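Local coordinates for protein polyhedrin (Orgyia pseudotsugata cypovirus 5, PDB 5A8U) that forms the crystalline matrix of viral occlusion bodies, the polyhedra that protect the virus outside its host until insect larvae ingest them, at residues 78-90 with 96-108. Numbering follows the deposited sequence.
Sequences EWPGEGVEHQHGL and GNGSYDIGAGDPY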
# COMPACT_ATOMS: atom_id res chain seq x y z
N GLU A 78 18.99 8.93 -1.11
CA GLU A 78 18.92 10.34 -1.46
C GLU A 78 20.28 10.79 -1.97
O GLU A 78 21.31 10.21 -1.62
CB GLU A 78 18.56 11.19 -0.24
CG GLU A 78 17.17 10.95 0.32
CD GLU A 78 16.76 12.02 1.31
OE1 GLU A 78 17.66 12.56 1.99
OE2 GLU A 78 15.55 12.33 1.39
N TRP A 79 20.29 11.83 -2.80
CA TRP A 79 21.54 12.44 -3.25
C TRP A 79 21.72 13.80 -2.58
O TRP A 79 20.74 14.51 -2.31
CB TRP A 79 21.55 12.59 -4.77
CG TRP A 79 21.85 11.31 -5.51
CD1 TRP A 79 22.48 10.19 -5.02
CD2 TRP A 79 21.54 11.02 -6.87
NE1 TRP A 79 22.56 9.23 -5.99
CE2 TRP A 79 22.00 9.71 -7.14
CE3 TRP A 79 20.89 11.73 -7.89
CZ2 TRP A 79 21.85 9.10 -8.39
CZ3 TRP A 79 20.75 11.13 -9.14
CH2 TRP A 79 21.22 9.82 -9.37
N PRO A 80 22.97 14.16 -2.29
CA PRO A 80 23.22 15.48 -1.69
C PRO A 80 22.59 16.59 -2.51
O PRO A 80 22.71 16.59 -3.74
CB PRO A 80 24.75 15.59 -1.74
CG PRO A 80 25.22 14.18 -1.72
CD PRO A 80 24.21 13.41 -2.51
N GLY A 81 21.91 17.51 -1.84
CA GLY A 81 21.27 18.63 -2.52
C GLY A 81 19.96 18.24 -3.17
O GLY A 81 19.33 19.05 -3.85
N GLU A 82 19.54 17.00 -2.94
CA GLU A 82 18.28 16.52 -3.47
C GLU A 82 17.53 15.80 -2.35
O GLU A 82 16.73 14.89 -2.59
CB GLU A 82 18.52 15.60 -4.67
CG GLU A 82 19.44 16.25 -5.73
CD GLU A 82 19.43 15.52 -7.08
OE1 GLU A 82 18.48 14.74 -7.35
OE2 GLU A 82 20.35 15.75 -7.89
N GLY A 83 17.79 16.23 -1.12
CA GLY A 83 17.15 15.63 0.03
C GLY A 83 15.96 16.44 0.50
O GLY A 83 15.27 17.05 -0.30
N VAL A 84 15.73 16.45 1.81
CA VAL A 84 14.53 17.06 2.36
C VAL A 84 14.41 18.54 2.02
O VAL A 84 13.32 19.02 1.68
CB VAL A 84 14.43 16.85 3.89
CG1 VAL A 84 15.60 17.53 4.61
CG2 VAL A 84 13.07 17.36 4.40
N GLU A 85 15.52 19.28 2.09
CA GLU A 85 15.49 20.71 1.80
C GLU A 85 15.04 20.95 0.36
O GLU A 85 14.22 21.83 0.09
CB GLU A 85 16.86 21.34 2.04
CG GLU A 85 17.52 20.87 3.35
CD GLU A 85 18.63 19.84 3.11
OE1 GLU A 85 18.34 18.67 2.73
OE2 GLU A 85 19.81 20.21 3.31
N HIS A 86 15.59 20.17 -0.56
CA HIS A 86 15.17 20.19 -1.95
C HIS A 86 13.66 19.89 -2.10
O HIS A 86 12.94 20.62 -2.79
CB HIS A 86 16.04 19.20 -2.76
CG HIS A 86 15.70 19.13 -4.22
ND1 HIS A 86 16.15 20.06 -5.13
CD2 HIS A 86 14.97 18.24 -4.92
CE1 HIS A 86 15.70 19.75 -6.34
NE2 HIS A 86 14.98 18.65 -6.24
N GLN A 87 13.19 18.84 -1.43
CA GLN A 87 11.78 18.46 -1.52
C GLN A 87 10.88 19.59 -1.01
O GLN A 87 9.85 19.91 -1.62
CB GLN A 87 11.52 17.16 -0.75
CG GLN A 87 12.48 16.03 -1.10
CD GLN A 87 12.52 15.72 -2.59
OE1 GLN A 87 11.51 15.80 -3.29
NE2 GLN A 87 13.71 15.38 -3.09
N HIS A 88 11.30 20.23 0.08
CA HIS A 88 10.57 21.39 0.59
C HIS A 88 10.44 22.53 -0.42
O HIS A 88 9.41 23.18 -0.47
CB HIS A 88 11.17 21.89 1.90
CG HIS A 88 10.91 20.99 3.07
ND1 HIS A 88 10.11 19.87 2.99
CD2 HIS A 88 11.37 21.04 4.34
CE1 HIS A 88 10.08 19.27 4.18
NE2 HIS A 88 10.82 19.97 5.01
N GLY A 89 11.49 22.75 -1.21
CA GLY A 89 11.49 23.78 -2.24
C GLY A 89 10.61 23.40 -3.42
O GLY A 89 10.20 24.27 -4.18
N LEU A 90 10.31 22.12 -3.58
CA LEU A 90 9.35 21.71 -4.60
C LEU A 90 7.91 21.81 -4.10
O LEU A 90 7.01 22.21 -4.84
CB LEU A 90 9.61 20.27 -5.04
CG LEU A 90 10.99 20.04 -5.66
CD1 LEU A 90 11.04 18.62 -6.19
CD2 LEU A 90 11.25 21.04 -6.80
N GLY A 96 12.24 26.22 0.14
CA GLY A 96 13.41 25.39 0.35
C GLY A 96 14.58 26.08 1.05
O GLY A 96 14.48 27.23 1.46
N ASN A 97 15.65 25.32 1.25
CA ASN A 97 16.97 25.87 1.54
C ASN A 97 18.09 24.99 0.95
O ASN A 97 17.96 23.77 0.92
CB ASN A 97 17.16 26.04 3.05
CG ASN A 97 17.61 27.44 3.43
OD1 ASN A 97 17.47 28.38 2.65
ND2 ASN A 97 18.16 27.57 4.63
N GLY A 98 19.17 25.61 0.49
CA GLY A 98 20.40 24.89 0.19
C GLY A 98 20.36 23.66 -0.71
O GLY A 98 20.92 22.63 -0.34
N SER A 99 19.69 23.73 -1.86
CA SER A 99 19.55 22.55 -2.73
C SER A 99 19.67 22.86 -4.22
O SER A 99 19.53 24.01 -4.63
CB SER A 99 18.23 21.83 -2.45
OG SER A 99 17.17 22.43 -3.18
N TYR A 100 19.94 21.84 -5.04
CA TYR A 100 19.96 22.03 -6.48
C TYR A 100 18.59 22.50 -6.94
O TYR A 100 17.57 22.11 -6.39
CB TYR A 100 20.36 20.75 -7.22
CG TYR A 100 21.82 20.43 -7.05
CD1 TYR A 100 22.80 21.20 -7.66
CD2 TYR A 100 22.22 19.37 -6.24
CE1 TYR A 100 24.15 20.91 -7.49
CE2 TYR A 100 23.55 19.08 -6.05
CZ TYR A 100 24.51 19.86 -6.67
OH TYR A 100 25.84 19.57 -6.48
N ASP A 101 18.58 23.35 -7.97
CA ASP A 101 17.35 23.95 -8.45
C ASP A 101 16.48 22.84 -9.07
O ASP A 101 15.28 22.77 -8.81
CB ASP A 101 17.68 25.04 -9.48
CG ASP A 101 16.66 26.16 -9.52
OD1 ASP A 101 15.77 26.24 -8.65
OD2 ASP A 101 16.76 26.99 -10.45
N ILE A 102 17.08 21.96 -9.87
CA ILE A 102 16.38 20.79 -10.39
C ILE A 102 17.25 19.58 -10.06
O ILE A 102 18.45 19.59 -10.31
CB ILE A 102 16.23 20.82 -11.92
CG1 ILE A 102 15.60 22.14 -12.39
CG2 ILE A 102 15.41 19.61 -12.38
CD1 ILE A 102 14.18 22.36 -11.96
N GLY A 103 16.65 18.54 -9.50
CA GLY A 103 17.45 17.40 -9.11
C GLY A 103 17.83 16.57 -10.32
O GLY A 103 17.05 16.47 -11.27
N ALA A 104 19.03 16.00 -10.30
CA ALA A 104 19.41 14.98 -11.27
C ALA A 104 18.39 13.87 -11.17
O ALA A 104 18.12 13.16 -12.15
CB ALA A 104 20.81 14.43 -10.98
N GLY A 105 17.84 13.70 -9.97
CA GLY A 105 16.88 12.64 -9.71
C GLY A 105 15.42 13.06 -9.80
O GLY A 105 14.52 12.29 -9.42
N ASP A 106 15.17 14.26 -10.30
CA ASP A 106 13.79 14.66 -10.62
C ASP A 106 13.48 14.28 -12.06
O ASP A 106 14.13 14.76 -12.98
CB ASP A 106 13.57 16.16 -10.40
CG ASP A 106 13.63 16.56 -8.92
OD1 ASP A 106 13.12 15.80 -8.07
OD2 ASP A 106 14.20 17.65 -8.63
N PRO A 107 12.51 13.38 -12.26
CA PRO A 107 12.32 12.87 -13.63
C PRO A 107 11.86 13.96 -14.60
O PRO A 107 11.19 14.89 -14.17
CB PRO A 107 11.23 11.81 -13.45
CG PRO A 107 10.45 12.25 -12.24
CD PRO A 107 11.50 12.85 -11.31
N TYR A 108 12.20 13.85 -15.88
CA TYR A 108 11.81 14.90 -16.84
C TYR A 108 10.62 14.47 -17.69
O TYR A 108 10.01 15.30 -18.38
CB TYR A 108 12.99 15.33 -17.73
CG TYR A 108 13.35 14.31 -18.78
CD1 TYR A 108 12.72 14.32 -20.02
CD2 TYR A 108 14.28 13.32 -18.53
CE1 TYR A 108 13.03 13.38 -20.99
CE2 TYR A 108 14.59 12.37 -19.49
CZ TYR A 108 13.97 12.39 -20.71
OH TYR A 108 14.27 11.43 -21.66
O HOH W 1 20.46 20.31 0.13
O HOH W 2 11.32 15.15 -5.92
O HOH W 3 14.72 14.85 -5.95
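A His-carboxylate hydrogen bond, His86 to Asp106, ties the short helix 84-91 to the glycine-rich loop that leads from it into strand 109-115, at the periphery of the polyhedrin subunit. His86 NE2 donates to the syn lone pair of Asp106 OD2 over 2.7 Å, with the imidazole and carboxylate planes only 16° apart. The same oxygen accepts a hydrogen bond from Gly103 N, also at 2.7 Å but from well out of the carboxylate plane, while Asp106 OD1 forms a salt bridge with Arg60; together these partners restrain the carboxylate nearly coplanar with the imidazole, at its NE2 edge, and probably favour its charged form. With CG anti to the backbone N (chi1 -180°), the His86 ring is carried into the bend of the loop, and its other nitrogen, ND1, lies 3.2 Å from its hydrogen-bond partner Ser99 OG and makes a weak bond to Tyr100 O. Both ring nitrogens are thus engaged by the loop.

Before the helix, the type II turn from Trp79 to Glu82 presents Gly81 O, whose in-plane lone pair accepts a hydrogen bond from Tyr100 N at 3.1 Å. The Tyr100 ring turns its edge to Pro80 O. From the same turn the extended Glu82 side chain runs to the type I turn of Gly103 to Asp106. Trp79, whose NE1 is hydrogen-bonded to Asp72, brings CZ3 to 3.8 Å from Ala104 CB, close to where Glu82 OE2 accepts a 2.8 Å hydrogen bond from Ala104 N, tilted out of the carboxylate plane.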